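Long-range contact in TagI restriction endonuclease (Thermocrispum agreste, PDB 6GHS), which probably recognises modified cytosines such as 5-methylcytosine in DNA through its SRA domain and cuts the DNA with an HNH nuclease domain: residues G53-Y61 against N137-Q148. Numbering follows the deposited sequence.
Sequences GGYPDDRDY and NHEDAPQFRVCQ
Asp-57 reaches from the 53-61 loop into the connection between the antiparallel strands 122-137 and 145-153, a junction within the SRA domain, and its carboxylate meets His-138 and Glu-139 through separate oxygens. OD2 of Asp-57 accepts a hydrogen bond from His-138 ND1 at 2.8 Å; the oxygen lies 1° from the imidazole plane and offers its syn lone pair, the geometry of a His-carboxylate hydrogen bond. OD1 of Asp-57 accepts a weak bond from the backbone N of Glu-139, 3.2 Å away. The imidazole is brought to the carboxylate by a first torsion that sets CG of His-138 anti to the backbone N (chi1 -175°). At the same ND1-CE1 end of the imidazole, Tyr-55 turns a ring edge toward the His-138 face in an offset edge-to-face pair, the planes 74° apart and Tyr-55 CD2 3.6 Å from His-138 CE1.

Beside this group, Arg-59 and Glu-139 approach from opposite directions and form a salt bridge, NH2 of Arg-59 to OE2 of Glu-139, whose hydrogen-bond component is weak. The guanidinium is also tied to its own loop: Arg-59 NH1 donates to Pro-56 O at 2.8 Å and to Asp-58 O at 2.9 Å. Replacing Arg-59 with an alanine would probably leave Glu-139 without its countercharge near the Asp-57 carboxylate, and the Pro-56 and Asp-58 carbonyls without the donor they share.

Further out, Tyr-55 OH is hydrogen-bonded to Gln-80, while Gln-148 on strand 145-153 has its OE1 held by Trp-134 and by Lys-236 of the second subunit. Across the contact, the amide NE2 of Gln-148 comes within 3.5 Å of Asp-57 CB.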
ATOM      1  N   GLY A  53      20.167  10.532  20.318  1.00 72.73           N
ATOM      2  CA  GLY A  53      21.169   9.456  20.495  1.00 73.96           C
ATOM      3  C   GLY A  53      20.977   8.560  21.721  1.00 76.51           C
ATOM      4  O   GLY A  53      21.915   8.353  22.500  1.00 74.46           O
ATOM      5  N   GLY A  54      19.758   8.040  21.887  1.00 77.09           N
ATOM      6  CA  GLY A  54      19.379   7.216  23.044  1.00 69.50           C
ATOM      7  C   GLY A  54      20.040   5.847  23.086  1.00 66.29           C
ATOM      8  O   GLY A  54      20.356   5.362  24.172  1.00 67.30           O
ATOM      9  N   TYR A  55      20.210   5.214  21.920  1.00 60.48           N
ATOM     10  CA  TYR A  55      21.015   3.997  21.779  1.00 57.53           C
ATOM     11  C   TYR A  55      22.041   4.202  20.669  1.00 59.17           C
ATOM     12  O   TYR A  55      21.804   4.999  19.756  1.00 57.85           O
ATOM     13  CB  TYR A  55      20.144   2.794  21.427  1.00 56.52           C
ATOM     14  CG  TYR A  55      19.433   2.153  22.597  1.00 57.53           C
ATOM     15  CD1 TYR A  55      18.302   2.747  23.161  1.00 59.27           C
ATOM     16  CD2 TYR A  55      19.864   0.935  23.127  1.00 58.15           C
ATOM     17  CE1 TYR A  55      17.635   2.162  24.231  1.00 58.03           C
ATOM     18  CE2 TYR A  55      19.204   0.342  24.202  1.00 58.71           C
ATOM     19  CZ  TYR A  55      18.089   0.961  24.750  1.00 57.86           C
ATOM     20  OH  TYR A  55      17.421   0.394  25.807  1.00 55.55           O
ATOM     21  N   PRO A  56      23.179   3.472  20.726  1.00 62.38           N
ATOM     22  CA  PRO A  56      24.143   3.533  19.618  1.00 63.32           C
ATOM     23  C   PRO A  56      23.743   2.662  18.419  1.00 63.64           C
ATOM     24  O   PRO A  56      24.425   2.685  17.393  1.00 65.35           O
ATOM     25  CB  PRO A  56      25.452   3.027  20.247  1.00 65.38           C
ATOM     26  CG  PRO A  56      25.108   2.559  21.630  1.00 65.58           C
ATOM     27  CD  PRO A  56      23.618   2.504  21.746  1.00 63.46           C
ATOM     28  N   ASP A  57      22.670   1.886  18.570  1.00 61.80           N
ATOM     29  CA  ASP A  57      22.051   1.137  17.475  1.00 58.34           C
ATOM     30  C   ASP A  57      21.286   2.039  16.495  1.00 55.50           C
ATOM     31  O   ASP A  57      21.139   1.670  15.320  1.00 51.04           O
ATOM     32  CB  ASP A  57      21.078   0.090  18.033  1.00 57.43           C
ATOM     33  CG  ASP A  57      21.740  -0.883  18.969  1.00 56.80           C
ATOM     34  OD1 ASP A  57      22.178  -1.944  18.481  1.00 61.15           O
ATOM     35  OD2 ASP A  57      21.826  -0.579  20.180  1.00 53.63           O
ATOM     36  N   ASP A  58      20.770   3.176  16.999  1.00 53.49           N
ATOM     37  CA  ASP A  58      20.074   4.198  16.193  1.00 53.87           C
ATOM     38  C   ASP A  58      20.918   4.618  14.980  1.00 54.79           C
ATOM     39  O   ASP A  58      22.129   4.817  15.118  1.00 58.82           O
ATOM     40  CB  ASP A  58      19.836   5.492  17.003  1.00 55.06           C
ATOM     41  CG  ASP A  58      18.722   5.393  18.036  1.00 55.40           C
ATOM     42  OD1 ASP A  58      18.013   4.369  18.098  1.00 54.48           O
ATOM     43  OD2 ASP A  58      18.561   6.385  18.790  1.00 56.58           O
ATOM     44  N   ARG A  59      20.288   4.769  13.815  1.00 52.49           N
ATOM     45  CA  ARG A  59      20.943   5.346  12.634  1.00 53.37           C
ATOM     46  C   ARG A  59      20.059   6.438  12.121  1.00 52.82           C
ATOM     47  O   ARG A  59      18.841   6.299  12.118  1.00 54.91           O
ATOM     48  CB  ARG A  59      21.132   4.326  11.514  1.00 56.54           C
ATOM     49  CG  ARG A  59      21.993   3.123  11.865  1.00 60.21           C
ATOM     50  CD  ARG A  59      23.485   3.418  11.817  1.00 62.26           C
ATOM     51  NE  ARG A  59      24.236   2.283  12.365  1.00 63.32           N
ATOM     52  CZ  ARG A  59      24.576   2.108  13.644  1.00 63.67           C
ATOM     53  NH1 ARG A  59      24.270   3.005  14.586  1.00 64.73           N
ATOM     54  NH2 ARG A  59      25.246   1.017  13.989  1.00 63.93           N
ATOM     55  N   ASP A  60      20.670   7.511  11.653  1.00 54.78           N
ATOM     56  CA  ASP A  60      19.935   8.663  11.172  1.00 57.07           C
ATOM     57  C   ASP A  60      20.432   9.036   9.776  1.00 59.67           C
ATOM     58  O   ASP A  60      21.603   9.390   9.601  1.00 62.77           O
ATOM     59  CB  ASP A  60      20.144   9.811  12.151  1.00 57.96           C
ATOM     60  CG  ASP A  60      19.156  10.932  11.966  1.00 57.83           C
ATOM     61  OD1 ASP A  60      18.453  10.974  10.921  1.00 54.70           O
ATOM     62  OD2 ASP A  60      19.082  11.787  12.887  1.00 56.83           O
ATOM     63  N   TYR A  61      19.538   8.943   8.794  1.00 60.31           N
ATOM     64  CA  TYR A  61      19.848   9.281   7.405  1.00 60.62           C
ATOM     65  C   TYR A  61      18.957  10.430   6.882  1.00 61.63           C
ATOM     66  O   TYR A  61      18.766  10.575   5.670  1.00 63.39           O
ATOM     67  CB  TYR A  61      19.698   8.036   6.525  1.00 60.78           C
ATOM     68  CG  TYR A  61      20.526   6.840   6.953  1.00 61.82           C
ATOM     69  CD1 TYR A  61      21.912   6.920   7.022  1.00 65.42           C
ATOM     70  CD2 TYR A  61      19.928   5.613   7.252  1.00 62.37           C
ATOM     71  CE1 TYR A  61      22.678   5.822   7.397  1.00 67.95           C
ATOM     72  CE2 TYR A  61      20.685   4.509   7.626  1.00 63.06           C
ATOM     73  CZ  TYR A  61      22.061   4.618   7.698  1.00 65.98           C
ATOM     74  OH  TYR A  61      22.830   3.537   8.069  1.00 68.60           O
ATOM     75  N   ASN A 137      20.350  -7.590  17.831  1.00 48.57           N
ATOM     76  CA  ASN A 137      21.205  -7.623  19.003  1.00 47.42           C
ATOM     77  C   ASN A 137      21.752  -6.242  19.269  1.00 49.24           C
ATOM     78  O   ASN A 137      22.171  -5.546  18.350  1.00 48.61           O
ATOM     79  CB  ASN A 137      22.344  -8.596  18.784  1.00 47.00           C
ATOM     80  CG  ASN A 137      21.851 -10.000  18.523  1.00 46.86           C
ATOM     81  OD1 ASN A 137      20.878 -10.464  19.129  1.00 47.49           O
ATOM     82  ND2 ASN A 137      22.509 -10.681  17.611  1.00 45.71           N
ATOM     83  N   HIS A 138      21.721  -5.857  20.541  1.00 53.54           N
ATOM     84  CA  HIS A 138      22.300  -4.605  21.029  1.00 56.03           C
ATOM     85  C   HIS A 138      23.797  -4.567  20.727  1.00 58.30           C
ATOM     86  O   HIS A 138      24.479  -5.583  20.869  1.00 62.92           O
ATOM     87  CB  HIS A 138      22.058  -4.540  22.533  1.00 56.39           C
ATOM     88  CG  HIS A 138      22.496  -3.268  23.177  1.00 56.85           C
ATOM     89  ND1 HIS A 138      22.424  -2.048  22.543  1.00 56.65           N
ATOM     90  CD2 HIS A 138      22.966  -3.024  24.422  1.00 57.07           C
ATOM     91  CE1 HIS A 138      22.851  -1.107  23.367  1.00 59.75           C
ATOM     92  NE2 HIS A 138      23.179  -1.672  24.516  1.00 59.34           N
ATOM     93  N   GLU A 139      24.302  -3.415  20.293  1.00 58.99           N
ATOM     94  CA  GLU A 139      25.718  -3.301  19.914  1.00 62.84           C
ATOM     95  C   GLU A 139      26.658  -3.442  21.109  1.00 65.09           C
ATOM     96  O   GLU A 139      27.636  -4.189  21.055  1.00 62.92           O
ATOM     97  CB  GLU A 139      25.995  -1.987  19.188  1.00 65.14           C
ATOM     98  CG  GLU A 139      25.625  -2.048  17.721  1.00 68.01           C
ATOM     99  CD  GLU A 139      25.878  -0.751  16.982  1.00 70.57           C
ATOM    100  OE1 GLU A 139      26.266   0.262  17.607  1.00 68.85           O
ATOM    101  OE2 GLU A 139      25.680  -0.754  15.753  1.00 72.46           O
ATOM    102  N   ASP A 140      26.345  -2.736  22.189  1.00 68.88           N
ATOM    103  CA  ASP A 140      27.166  -2.786  23.396  1.00 71.33           C
ATOM    104  C   ASP A 140      27.058  -4.119  24.144  1.00 69.24           C
ATOM    105  O   ASP A 140      27.963  -4.445  24.901  1.00 81.00           O
ATOM    106  CB  ASP A 140      26.839  -1.616  24.346  1.00 73.81           C
ATOM    107  CG  ASP A 140      27.142  -0.242  23.733  1.00 75.26           C
ATOM    108  OD1 ASP A 140      27.718  -0.160  22.618  1.00 76.07           O
ATOM    109  OD2 ASP A 140      26.789   0.767  24.379  1.00 75.81           O
ATOM    110  N   ALA A 141      25.974  -4.877  23.951  1.00 61.59           N
ATOM    111  CA  ALA A 141      25.801  -6.168  24.634  1.00 58.35           C
ATOM    112  C   ALA A 141      25.003  -7.142  23.773  1.00 57.05           C
ATOM    113  O   ALA A 141      23.808  -7.338  24.000  1.00 58.37           O
ATOM    114  CB  ALA A 141      25.127  -5.965  25.985  1.00 57.91           C
ATOM    115  N   PRO A 142      25.660  -7.769  22.780  1.00 55.62           N
ATOM    116  CA  PRO A 142      24.997  -8.695  21.858  1.00 54.25           C
ATOM    117  C   PRO A 142      24.110  -9.794  22.458  1.00 52.02           C
ATOM    118  O   PRO A 142      23.232 -10.289  21.763  1.00 52.78           O
ATOM    119  CB  PRO A 142      26.172  -9.310  21.096  1.00 55.75           C
ATOM    120  CG  PRO A 142      27.152  -8.193  21.009  1.00 56.88           C
ATOM    121  CD  PRO A 142      27.036  -7.474  22.333  1.00 57.32           C
ATOM    122  N   GLN A 143      24.302 -10.166  23.722  1.00 51.83           N
ATOM    123  CA  GLN A 143      23.430 -11.177  24.353  1.00 54.64           C
ATOM    124  C   GLN A 143      21.987 -10.706  24.605  1.00 54.52           C
ATOM    125  O   GLN A 143      21.129 -11.529  24.963  1.00 53.95           O
ATOM    126  CB  GLN A 143      24.064 -11.774  25.641  1.00 58.26           C
ATOM    127  CG  GLN A 143      24.057 -10.934  26.928  1.00 59.09           C
ATOM    128  CD  GLN A 143      25.222  -9.950  27.061  1.00 61.35           C
ATOM    129  OE1 GLN A 143      25.934  -9.636  26.097  1.00 60.92           O
ATOM    130  NE2 GLN A 143      25.407  -9.443  28.273  1.00 63.97           N
ATOM    131  N   PHE A 144      21.733  -9.401  24.431  1.00 53.48           N
ATOM    132  CA  PHE A 144      20.398  -8.821  24.591  1.00 51.17           C
ATOM    133  C   PHE A 144      19.819  -8.295  23.286  1.00 49.31           C
ATOM    134  O   PHE A 144      20.512  -7.676  22.474  1.00 48.61           O
ATOM    135  CB  PHE A 144      20.416  -7.690  25.616  1.00 51.52           C
ATOM    136  CG  PHE A 144      20.825  -8.133  26.986  1.00 52.15           C
ATOM    137  CD1 PHE A 144      20.081  -9.097  27.663  1.00 51.15           C
ATOM    138  CD2 PHE A 144      21.960  -7.599  27.600  1.00 52.35           C
ATOM    139  CE1 PHE A 144      20.458  -9.523  28.921  1.00 51.33           C
ATOM    140  CE2 PHE A 144      22.337  -8.018  28.864  1.00 51.89           C
ATOM    141  CZ  PHE A 144      21.586  -8.981  29.524  1.00 52.24           C
ATOM    142  N   ARG A 145      18.520  -8.529  23.135  1.00 46.94           N
ATOM    143  CA  ARG A 145      17.768  -8.143  21.967  1.00 44.66           C
ATOM    144  C   ARG A 145      17.153  -6.778  22.204  1.00 42.78           C
ATOM    145  O   ARG A 145      16.680  -6.483  23.304  1.00 42.96           O
ATOM    146  CB  ARG A 145      16.635  -9.147  21.700  1.00 45.65           C
ATOM    147  CG  ARG A 145      17.050 -10.615  21.602  1.00 46.14           C
ATOM    148  CD  ARG A 145      17.763 -10.917  20.295  1.00 44.68           C
ATOM    149  NE  ARG A 145      16.837 -11.142  19.187  1.00 42.08           N
ATOM    150  CZ  ARG A 145      17.166 -11.083  17.893  1.00 42.23           C
ATOM    151  NH1 ARG A 145      18.410 -10.790  17.482  1.00 40.97           N
ATOM    152  NH2 ARG A 145      16.225 -11.311  16.985  1.00 43.28           N
ATOM    153  N   VAL A 146      17.137  -5.964  21.158  1.00 41.90           N
ATOM    154  CA  VAL A 146      16.369  -4.721  21.148  1.00 40.98           C
ATOM    155  C   VAL A 146      15.404  -4.707  19.975  1.00 38.75           C
ATOM    156  O   VAL A 146      15.629  -5.367  18.957  1.00 38.31           O
ATOM    157  CB  VAL A 146      17.258  -3.463  21.068  1.00 42.59           C
ATOM    158  CG1 VAL A 146      17.989  -3.264  22.383  1.00 43.64           C
ATOM    159  CG2 VAL A 146      18.240  -3.524  19.890  1.00 42.50           C
ATOM    160  N   CYS A 147      14.352  -3.920  20.142  1.00 36.18           N
ATOM    161  CA  CYS A 147      13.348  -3.693  19.129  1.00 35.52           C
ATOM    162  C   CYS A 147      13.765  -2.519  18.250  1.00 33.38           C
ATOM    163  O   CYS A 147      14.289  -1.548  18.759  1.00 34.34           O
ATOM    164  CB  CYS A 147      12.043  -3.366  19.831  1.00 36.78           C
ATOM    165  SG  CYS A 147      10.645  -3.463  18.725  1.00 40.06           S
ATOM    166  N   GLN A 148      13.528  -2.589  16.947  1.00 32.20           N
ATOM    167  CA  GLN A 148      13.896  -1.488  16.047  1.00 32.54           C
ATOM    168  C   GLN A 148      12.836  -1.186  15.000  1.00 33.15           C
ATOM    169  O   GLN A 148      12.071  -2.052  14.605  1.00 34.38           O
ATOM    170  CB  GLN A 148      15.224  -1.782  15.360  1.00 32.57           C
ATOM    171  CG  GLN A 148      16.427  -1.296  16.140  1.00 33.10           C
ATOM    172  CD  GLN A 148      17.738  -1.551  15.422  1.00 33.53           C
ATOM    173  OE1 GLN A 148      17.926  -2.589  14.777  1.00 33.68           O
ATOM    174  NE2 GLN A 148      18.660  -0.604  15.534  1.00 34.31           N
TER